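Local coordinates for yersinopine synthase (Yersinia pestis, PDB 6C4M), which catalyses the NADPH-dependent reductive condensation of pyruvate with an amino-acid-derived intermediate, the last step in making the metallophore yersinopine, at residues M147-L152 with E467-S472; S42-A47 with T231-R236; W105-L110 with S224-W229. One frame throughout, in Å; residues are numbered along the deposited sequence.

Contact 1: residues M147-L152 with E467-S472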
loop_
_atom_site.group_PDB
_atom_site.type_symbol
_atom_site.label_atom_id
_atom_site.label_comp_id
_atom_site.label_asym_id
_atom_site.label_seq_id
_atom_site.Cartn_x
_atom_site.Cartn_y
_atom_site.Cartn_z
ATOM N N MET A 147 28.218 14.038 -23.915
ATOM C CA MET A 147 27.678 14.578 -25.156
ATOM C C MET A 147 28.054 16.047 -25.316
ATOM O O MET A 147 28.538 16.472 -26.372
ATOM C CB MET A 147 26.164 14.415 -25.159
ATOM C CG MET A 147 25.523 14.383 -26.538
ATOM S SD MET A 147 23.874 15.131 -26.480
ATOM C CE MET A 147 24.594 16.823 -26.439
ATOM N N VAL A 148 27.806 16.841 -24.279
ATOM C CA VAL A 148 28.149 18.261 -24.327
ATOM C C VAL A 148 29.649 18.463 -24.527
ATOM O O VAL A 148 30.066 19.361 -25.275
ATOM C CB VAL A 148 27.639 18.955 -23.057
ATOM C CG1 VAL A 148 28.149 20.390 -22.941
ATOM C CG2 VAL A 148 26.130 18.880 -23.079
ATOM N N GLN A 149 30.490 17.670 -23.853
ATOM C CA GLN A 149 31.933 17.793 -24.072
ATOM C C GLN A 149 32.265 17.645 -25.543
ATOM O O GLN A 149 33.100 18.379 -26.104
ATOM C CB GLN A 149 32.710 16.718 -23.320
ATOM C CG GLN A 149 32.928 16.917 -21.860
ATOM C CD GLN A 149 33.794 15.798 -21.332
ATOM O OE1 GLN A 149 33.306 14.929 -20.640
ATOM N NE2 GLN A 149 35.065 15.778 -21.723
ATOM N N ASN A 150 31.684 16.614 -26.154
ATOM C CA ASN A 150 31.995 16.307 -27.542
ATOM C C ASN A 150 31.657 17.482 -28.445
ATOM O O ASN A 150 32.454 17.872 -29.306
ATOM C CB ASN A 150 31.226 15.055 -27.972
ATOM C CG ASN A 150 31.597 14.605 -29.348
ATOM O OD1 ASN A 150 31.078 15.117 -30.334
ATOM N ND2 ASN A 150 32.523 13.664 -29.430
ATOM N N LEU A 151 30.467 18.065 -28.270
ATOM C CA LEU A 151 30.083 19.203 -29.104
ATOM C C LEU A 151 31.007 20.387 -28.882
ATOM O O LEU A 151 31.416 21.068 -29.831
ATOM C CB LEU A 151 28.642 19.613 -28.809
ATOM C CG LEU A 151 27.524 18.592 -29.108
ATOM C CD1 LEU A 151 26.166 19.204 -28.758
ATOM C CD2 LEU A 151 27.529 18.160 -30.554
ATOM N N LEU A 152 31.294 20.701 -27.627
ATOM C CA LEU A 152 32.177 21.830 -27.351
ATOM C C LEU A 152 33.559 21.605 -27.947
ATOM O O LEU A 152 34.163 22.529 -28.516
ATOM C CB LEU A 152 32.271 22.048 -25.836
ATOM C CG LEU A 152 30.986 22.576 -25.191
ATOM C CD1 LEU A 152 31.075 22.533 -23.625
ATOM C CD2 LEU A 152 30.727 24.006 -25.662
ATOM N N GLU A 467 29.096 7.896 -27.303
ATOM C CA GLU A 467 30.028 6.780 -27.464
ATOM C C GLU A 467 31.391 7.278 -27.940
ATOM O O GLU A 467 32.431 6.816 -27.456
ATOM C CB GLU A 467 29.485 5.754 -28.469
ATOM C CG GLU A 467 30.498 4.623 -28.737
ATOM C CD GLU A 467 30.075 3.681 -29.844
ATOM O OE1 GLU A 467 29.055 3.956 -30.510
ATOM O OE2 GLU A 467 30.783 2.669 -30.054
ATOM N N GLN A 468 31.391 8.195 -28.914
ATOM C CA GLN A 468 32.634 8.746 -29.454
ATOM C C GLN A 468 33.424 9.445 -28.359
ATOM O O GLN A 468 34.628 9.219 -28.203
ATOM C CB GLN A 468 32.322 9.711 -30.611
ATOM C CG GLN A 468 33.542 10.188 -31.399
ATOM C CD GLN A 468 33.293 11.503 -32.176
ATOM O OE1 GLN A 468 32.148 11.914 -32.387
ATOM N NE2 GLN A 468 34.367 12.161 -32.583
ATOM N N GLN A 469 32.756 10.282 -27.570
ATOM C CA GLN A 469 33.468 11.000 -26.518
ATOM C C GLN A 469 34.051 10.039 -25.492
ATOM O O GLN A 469 35.205 10.191 -25.082
ATOM C CB GLN A 469 32.542 12.005 -25.848
ATOM C CG GLN A 469 33.249 12.866 -24.811
ATOM C CD GLN A 469 34.334 13.716 -25.433
ATOM O OE1 GLN A 469 34.223 14.131 -26.602
ATOM N NE2 GLN A 469 35.402 13.962 -24.672
ATOM N N TRP A 470 33.259 9.052 -25.051
ATOM C CA TRP A 470 33.699 8.117 -24.022
ATOM C C TRP A 470 34.896 7.289 -24.486
ATOM O O TRP A 470 35.840 7.067 -23.722
ATOM C CB TRP A 470 32.538 7.200 -23.628
ATOM C CG TRP A 470 32.925 6.175 -22.634
ATOM C CD1 TRP A 470 32.991 6.334 -21.292
ATOM C CD2 TRP A 470 33.309 4.825 -22.899
ATOM N NE1 TRP A 470 33.399 5.178 -20.702
ATOM C CE2 TRP A 470 33.606 4.233 -21.664
ATOM C CE3 TRP A 470 33.429 4.058 -24.066
ATOM C CZ2 TRP A 470 33.992 2.899 -21.543
ATOM C CZ3 TRP A 470 33.835 2.740 -23.952
ATOM C CH2 TRP A 470 34.112 2.173 -22.694
ATOM N N ARG A 471 34.854 6.790 -25.725
ATOM C CA ARG A 471 35.963 5.988 -26.245
ATOM C C ARG A 471 37.246 6.802 -26.376
ATOM O O ARG A 471 38.343 6.241 -26.322
ATOM C CB ARG A 471 35.596 5.394 -27.605
ATOM C CG ARG A 471 34.531 4.304 -27.537
ATOM C CD ARG A 471 34.532 3.518 -28.843
ATOM N NE ARG A 471 33.355 2.664 -28.998
ATOM C CZ ARG A 471 33.274 1.396 -28.602
ATOM N NH1 ARG A 471 34.299 0.790 -28.016
ATOM N NH2 ARG A 471 32.151 0.730 -28.796
ATOM N N SER A 472 37.129 8.109 -26.554
ATOM C CA SER A 472 38.299 8.966 -26.707
ATOM C C SER A 472 39.058 9.174 -25.408
ATOM O O SER A 472 40.066 9.891 -25.423
ATOM C CB SER A 472 37.869 10.322 -27.258
ATOM O OG SER A 472 37.260 11.117 -26.252
#

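Contact 2: residues S42-A47 with T231-R236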
loop_
_atom_site.group_PDB
_atom_site.type_symbol
_atom_site.label_atom_id
_atom_site.label_comp_id
_atom_site.label_asym_id
_atom_site.label_seq_id
_atom_site.Cartn_x
_atom_site.Cartn_y
_atom_site.Cartn_z
ATOM N N SER A 42 21.439 36.186 -8.616
ATOM C CA SER A 42 21.409 37.595 -8.248
ATOM C C SER A 42 21.627 37.798 -6.749
ATOM O O SER A 42 22.173 38.826 -6.327
ATOM C CB SER A 42 20.068 38.193 -8.679
ATOM O OG SER A 42 20.037 39.601 -8.520
ATOM N N ALA A 43 21.213 36.836 -5.927
ATOM C CA ALA A 43 21.403 36.955 -4.492
ATOM C C ALA A 43 22.835 36.656 -4.088
ATOM O O ALA A 43 23.245 37.022 -2.985
ATOM C CB ALA A 43 20.455 36.001 -3.743
ATOM N N THR A 44 23.591 35.984 -4.954
ATOM C CA THR A 44 24.936 35.524 -4.646
ATOM C C THR A 44 26.013 36.458 -5.194
ATOM O O THR A 44 27.177 36.331 -4.800
ATOM C CB THR A 44 25.119 34.099 -5.201
ATOM O OG1 THR A 44 24.239 33.203 -4.501
ATOM C CG2 THR A 44 26.531 33.584 -5.032
ATOM N N GLY A 45 25.644 37.395 -6.066
ATOM C CA GLY A 45 26.600 38.315 -6.671
ATOM C C GLY A 45 25.891 39.234 -7.643
ATOM O O GLY A 45 24.708 39.059 -7.956
ATOM N N ASP A 46 26.635 40.212 -8.132
ATOM C CA ASP A 46 26.100 41.214 -9.050
ATOM C C ASP A 46 26.538 40.814 -10.454
ATOM O O ASP A 46 27.639 41.140 -10.897
ATOM C CB ASP A 46 26.564 42.619 -8.682
ATOM C CG ASP A 46 25.971 43.681 -9.594
ATOM O OD1 ASP A 46 24.740 43.650 -9.810
ATOM O OD2 ASP A 46 26.729 44.536 -10.097
ATOM N N ALA A 47 25.676 40.097 -11.151
ATOM C CA ALA A 47 26.012 39.549 -12.458
ATOM C C ALA A 47 24.955 39.955 -13.475
ATOM O O ALA A 47 23.764 40.035 -13.154
ATOM C CB ALA A 47 26.136 38.027 -12.372
ATOM N N THR A 231 28.318 25.745 -5.200
ATOM C CA THR A 231 28.123 25.402 -3.798
ATOM C C THR A 231 27.596 26.604 -3.029
ATOM O O THR A 231 26.589 26.512 -2.331
ATOM C CB THR A 231 29.434 24.905 -3.194
ATOM O OG1 THR A 231 29.852 23.726 -3.880
ATOM C CG2 THR A 231 29.268 24.582 -1.697
ATOM N N ALA A 232 28.255 27.755 -3.166
ATOM C CA ALA A 232 27.770 28.948 -2.484
ATOM C C ALA A 232 26.324 29.241 -2.848
ATOM O O ALA A 232 25.506 29.546 -1.974
ATOM C CB ALA A 232 28.661 30.150 -2.817
ATOM N N VAL A 233 25.984 29.127 -4.130
ATOM C CA VAL A 233 24.616 29.399 -4.579
ATOM C C VAL A 233 23.627 28.451 -3.893
ATOM O O VAL A 233 22.565 28.868 -3.425
ATOM C CB VAL A 233 24.506 29.276 -6.112
ATOM C CG1 VAL A 233 23.034 29.402 -6.537
ATOM C CG2 VAL A 233 25.308 30.321 -6.833
ATOM N N LEU A 234 23.946 27.163 -3.851
ATOM C CA LEU A 234 23.017 26.201 -3.272
ATOM C C LEU A 234 23.022 26.228 -1.739
ATOM O O LEU A 234 22.010 25.878 -1.112
ATOM C CB LEU A 234 23.350 24.798 -3.784
ATOM C CG LEU A 234 23.225 24.531 -5.305
ATOM C CD1 LEU A 234 23.118 23.028 -5.606
ATOM C CD2 LEU A 234 22.051 25.262 -5.925
ATOM N N ALA A 235 24.147 26.614 -1.123
ATOM C CA ALA A 235 24.253 26.650 0.336
ATOM C C ALA A 235 23.303 27.659 0.970
ATOM O O ALA A 235 22.974 27.529 2.154
ATOM C CB ALA A 235 25.697 26.971 0.752
ATOM N N ARG A 236 22.864 28.667 0.222
ATOM C CA ARG A 236 21.885 29.617 0.736
ATOM C C ARG A 236 20.558 28.953 1.103
ATOM O O ARG A 236 19.778 29.530 1.868
ATOM C CB ARG A 236 21.651 30.708 -0.291
ATOM C CG ARG A 236 21.087 31.983 0.282
ATOM C CD ARG A 236 21.019 33.052 -0.799
ATOM N NE ARG A 236 19.948 32.790 -1.756
ATOM C CZ ARG A 236 18.763 33.395 -1.753
ATOM N NH1 ARG A 236 18.472 34.312 -0.843
ATOM N NH2 ARG A 236 17.858 33.086 -2.670
#

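Contact 3: residues W105-L110 with S224-W229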
loop_
_atom_site.group_PDB
_atom_site.type_symbol
_atom_site.label_atom_id
_atom_site.label_comp_id
_atom_site.label_asym_id
_atom_site.label_seq_id
_atom_site.Cartn_x
_atom_site.Cartn_y
_atom_site.Cartn_z
ATOM N N TRP A 105 28.839 36.756 -22.722
ATOM C CA TRP A 105 28.421 35.768 -21.743
ATOM C C TRP A 105 29.565 34.812 -21.423
ATOM O O TRP A 105 30.170 34.222 -22.321
ATOM C CB TRP A 105 27.211 34.969 -22.260
ATOM C CG TRP A 105 26.094 35.848 -22.707
ATOM C CD1 TRP A 105 25.704 36.096 -24.001
ATOM C CD2 TRP A 105 25.245 36.645 -21.872
ATOM N NE1 TRP A 105 24.649 36.983 -24.011
ATOM C CE2 TRP A 105 24.350 37.338 -22.724
ATOM C CE3 TRP A 105 25.132 36.817 -20.488
ATOM C CZ2 TRP A 105 23.373 38.200 -22.238
ATOM C CZ3 TRP A 105 24.152 37.667 -20.007
ATOM C CH2 TRP A 105 23.291 38.352 -20.882
ATOM N N GLN A 106 29.814 34.607 -20.131
ATOM C CA GLN A 106 30.850 33.672 -19.702
ATOM C C GLN A 106 30.307 32.374 -19.118
ATOM O O GLN A 106 31.071 31.415 -18.971
ATOM C CB GLN A 106 31.772 34.352 -18.698
ATOM C CG GLN A 106 32.417 35.584 -19.351
ATOM C CD GLN A 106 33.573 36.138 -18.568
ATOM O OE1 GLN A 106 34.197 35.435 -17.789
ATOM N NE2 GLN A 106 33.897 37.401 -18.820
ATOM N N ARG A 107 29.014 32.307 -18.828
ATOM C CA ARG A 107 28.406 31.099 -18.288
ATOM C C ARG A 107 27.065 30.917 -18.979
ATOM O O ARG A 107 26.257 31.857 -19.054
ATOM C CB ARG A 107 28.266 31.209 -16.762
ATOM C CG ARG A 107 27.560 30.073 -16.111
ATOM C CD ARG A 107 27.259 30.388 -14.663
ATOM N NE ARG A 107 28.450 30.539 -13.838
ATOM C CZ ARG A 107 28.725 31.613 -13.097
ATOM N NH1 ARG A 107 27.911 32.662 -13.090
ATOM N NH2 ARG A 107 29.809 31.633 -12.335
ATOM N N LEU A 108 26.873 29.731 -19.553
ATOM C CA LEU A 108 25.571 29.281 -20.009
ATOM C C LEU A 108 25.041 28.222 -19.049
ATOM O O LEU A 108 25.775 27.314 -18.634
ATOM C CB LEU A 108 25.624 28.685 -21.413
ATOM C CG LEU A 108 26.228 29.536 -22.517
ATOM C CD1 LEU A 108 26.080 28.777 -23.828
ATOM C CD2 LEU A 108 25.561 30.904 -22.568
ATOM N N ILE A 109 23.773 28.351 -18.683
ATOM C CA ILE A 109 23.106 27.339 -17.863
ATOM C C ILE A 109 21.969 26.756 -18.695
ATOM O O ILE A 109 21.076 27.489 -19.146
ATOM C CB ILE A 109 22.602 27.904 -16.525
ATOM C CG1 ILE A 109 23.770 28.573 -15.757
ATOM C CG2 ILE A 109 21.955 26.762 -15.711
ATOM C CD1 ILE A 109 23.418 29.224 -14.436
ATOM N N LEU A 110 22.012 25.439 -18.930
ATOM C CA LEU A 110 20.951 24.761 -19.683
ATOM C C LEU A 110 19.864 24.389 -18.702
ATOM O O LEU A 110 20.023 23.474 -17.899
ATOM C CB LEU A 110 21.473 23.539 -20.431
ATOM C CG LEU A 110 22.151 23.916 -21.746
ATOM C CD1 LEU A 110 22.863 22.739 -22.373
ATOM C CD2 LEU A 110 21.118 24.397 -22.710
ATOM N N SER A 224 37.201 23.639 -8.254
ATOM C CA SER A 224 37.170 24.721 -9.221
ATOM C C SER A 224 36.350 25.888 -8.685
ATOM O O SER A 224 35.408 25.709 -7.892
ATOM C CB SER A 224 36.602 24.254 -10.573
ATOM O OG SER A 224 35.174 24.165 -10.552
ATOM N N ALA A 225 36.737 27.099 -9.121
ATOM C CA ALA A 225 35.952 28.296 -8.817
ATOM C C ALA A 225 34.466 28.136 -9.170
ATOM O O ALA A 225 33.602 28.616 -8.429
ATOM C CB ALA A 225 36.542 29.508 -9.536
ATOM N N GLU A 226 34.138 27.500 -10.309
ATOM C CA GLU A 226 32.727 27.343 -10.663
ATOM C C GLU A 226 32.018 26.434 -9.678
ATOM O O GLU A 226 30.895 26.722 -9.253
ATOM C CB GLU A 226 32.557 26.771 -12.076
ATOM C CG GLU A 226 32.530 27.798 -13.199
ATOM C CD GLU A 226 31.351 28.743 -13.093
ATOM O OE1 GLU A 226 31.488 29.773 -12.405
ATOM O OE2 GLU A 226 30.288 28.461 -13.687
ATOM N N MET A 227 32.645 25.300 -9.347
ATOM C CA MET A 227 32.099 24.405 -8.322
ATOM C C MET A 227 31.890 25.134 -7.005
ATOM O O MET A 227 30.856 24.952 -6.346
ATOM C CB MET A 227 33.038 23.221 -8.104
ATOM C CG MET A 227 33.255 22.404 -9.361
ATOM S SD MET A 227 32.322 20.910 -9.327
ATOM C CE MET A 227 33.589 19.806 -9.969
ATOM N N SER A 228 32.867 25.959 -6.606
ATOM C CA SER A 228 32.735 26.717 -5.365
ATOM C C SER A 228 31.579 27.686 -5.473
ATOM O O SER A 228 30.828 27.891 -4.516
ATOM C CB SER A 228 34.031 27.475 -5.055
ATOM O OG SER A 228 35.109 26.575 -4.889
ATOM N N TRP A 229 31.428 28.295 -6.645
ATOM C CA TRP A 229 30.348 29.247 -6.847
ATOM C C TRP A 229 29.001 28.548 -6.742
ATOM O O TRP A 229 28.110 29.008 -6.018
ATOM C CB TRP A 229 30.494 29.936 -8.208
ATOM C CG TRP A 229 29.296 30.744 -8.565
ATOM C CD1 TRP A 229 28.952 31.961 -8.077
ATOM C CD2 TRP A 229 28.283 30.386 -9.496
ATOM N NE1 TRP A 229 27.770 32.382 -8.632
ATOM C CE2 TRP A 229 27.341 31.432 -9.516
ATOM C CE3 TRP A 229 28.075 29.279 -10.310
ATOM C CZ2 TRP A 229 26.210 31.401 -10.317
ATOM C CZ3 TRP A 229 26.959 29.248 -11.104
ATOM C CH2 TRP A 229 26.037 30.305 -11.105
#

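Contact 1: residues M147-L152 with E467-S472
Asn150 and Gln469 meet where two helices cross almost perpendicularly. Helix 144-154, which belongs to the Rossmann-type nucleotide-binding half of the enzyme, packs here against helix 459-471, the last helix of the modelled chain; the local axes approach to 8.7 Å at 87°. So steep a crossing brings few residues together, and the contact is small and lies at the surface. The CA atoms of Asn150 and Gln469 are 5.6 Å apart, which puts this pair at the crossing point. Their side chains run past each other in opposite directions, with the amide planes 76° apart, so the two amides neither stack nor pair edge to edge. Gln469 leaves its helix with CG anti to the backbone N and then bends at chi2 (63°). That bend turns OE1 back against the Asn150 backbone, 3.3 Å from Asn150 CA, while NE2 lies on the Gln149 side. Asn150 ND2 reaches both neighbouring glutamines: it gives a weak bond of 3.3 Å to Gln469 OE1 and a second weak one of 3.5 Å to Gln468 OE1. Both are bent at the hydrogen as well as long, so they are marginal bonds. The chain of Gln468 is extended and crosses that of Asn150 at about a right angle, its amide plane steeply turned from the asparagine's. Beside the crossing, Met147 lies against Ile465 and Ile466 of the same C-terminal helix, adding an apolar flank to this polar patch. Gln149 crosses Gln469 at about a right angle, with CB 4.0 Å from Gln469 CD. Its NE2 comes within 3.5 Å of Gln469 NE2, but these are two donors and make no hydrogen bond.

Contact 2: residues S42-A47 with T231-R236
Thr44 packs against Val233 in the more enclosed half of this contact, and Ala43 lies against a face of the Arg236 guanidinium in the more exposed half. In the first, the side chains cross at about a right angle. Thr44 OG1 is 3.8 Å from Val233 CA, and Thr44 CG2 is 3.9 Å from Val233 CG2, so the threonine lays both branches against one valine. Val233 CG2 is the branch that answers, set beside its own backbone N, and the residue is buried. The Thr44 hydroxyl does not spend its polarity across the contact: OG1 is hydrogen-bonded to the carbonyl oxygen of Asp40, one turn earlier in its own helix, and offers Val233 only van der Waals contact.

These residues join helix 32-44, the first helix of the Rossmann-type fold, which follows the NADP(+)-binding turn at its N-terminal end, to helix 225-235. The contact lies at the far end of helix 32-44, where Gly45, nearly fully extended, leaves the helical path; Val233 and Ala33 of the cofactor site have side chains about 12 Å apart.

On the solvent side the contact is reduced to Ala43 and Arg236. The methyl CB of Ala43 sits over the centre of one guanidinium face, 3.7 Å from Arg236 CZ, and its distances to NE, NH1 and NH2 differ little, the longest being 4.0 Å to NH2. The arginine starts out extended, then turns at chi3 (73°), which presents a flat face to the methyl. Its charge has a partner in its own right: NH2 makes a salt bridge to Asp40 OD1, a residue of the same helix as Ala43. Arg236 NE, by contrast, is buried by the contact with no partner in the model.

Contact 3: residues W105-L110 with S224-W229
Glu226 OE1 accepts from Arg107 NH2 at 2.5 Å, short for an N-H...O bond, and also bonds to His20 ND1; the companion oxygen OE2 takes Arg107 NE at 2.8 Å, on which the two-point geometry rests equally, and bonds to Ser134 OG. The salt bridge joins strand 107-110, a parallel strand of the Rossmann-type sheet, to helix 225-235 packed over it. Arginine and carboxylate meet side-on, NE and NH2 each facing one oxygen. Both oxygens use their syn lone pairs, the N-H...O angles are 176° at NE and 171° at NH2, and the two planes are nearly coplanar, as expected of a bidentate pair.

The same guanidinium also lies flat on Trp229. Its plane is 3° from that of the indole, and Arg107 CZ stands 3.5 Å from the centroid of the six-membered ring, almost on the ring normal: a cation-pi stack. One charged group thus has its edge on a carboxylate and its face on an aromatic ring. Arg107 reaches both by leaving the strand with CG anti to the backbone N and bending at chi3, while Trp229 comes to meet it from the opposite direction. All three residues are buried. NH1 bonds Thr25 OG1 and NH2 also bonds the carbonyl of His20, so these further contacts should hold the guanidinium against rotation; the adjacent carboxylate would be expected to stabilise its positive charge.

Ile109, two residues along the strand and on the same side of it, completes the contact apolarly at the indole's edge, its CD1 4.4 Å from Trp229 CH2.

From the N terminus, the chain first enters contact 2 at 42-47, then contact 3 at 105-110 and contact 1 at 147-152. It closes contact 3 on reaching 224-229 and contact 2 shortly afterwards at 231-236, so the loop of contact 3 lies wholly within that of contact 2. Contact 1 closes last, at 467-472, and crosses both others. Contacts 2 and 3 share helix 225-235, which they tie to helix 32-44 and to the sheet respectively; they touch where Thr44 CG2 lies 4.0 Å from Trp229 NE1. Contact 1 brings the C-terminal helix back to the nucleotide-binding half, its centre about 20 Å from that of contact 3.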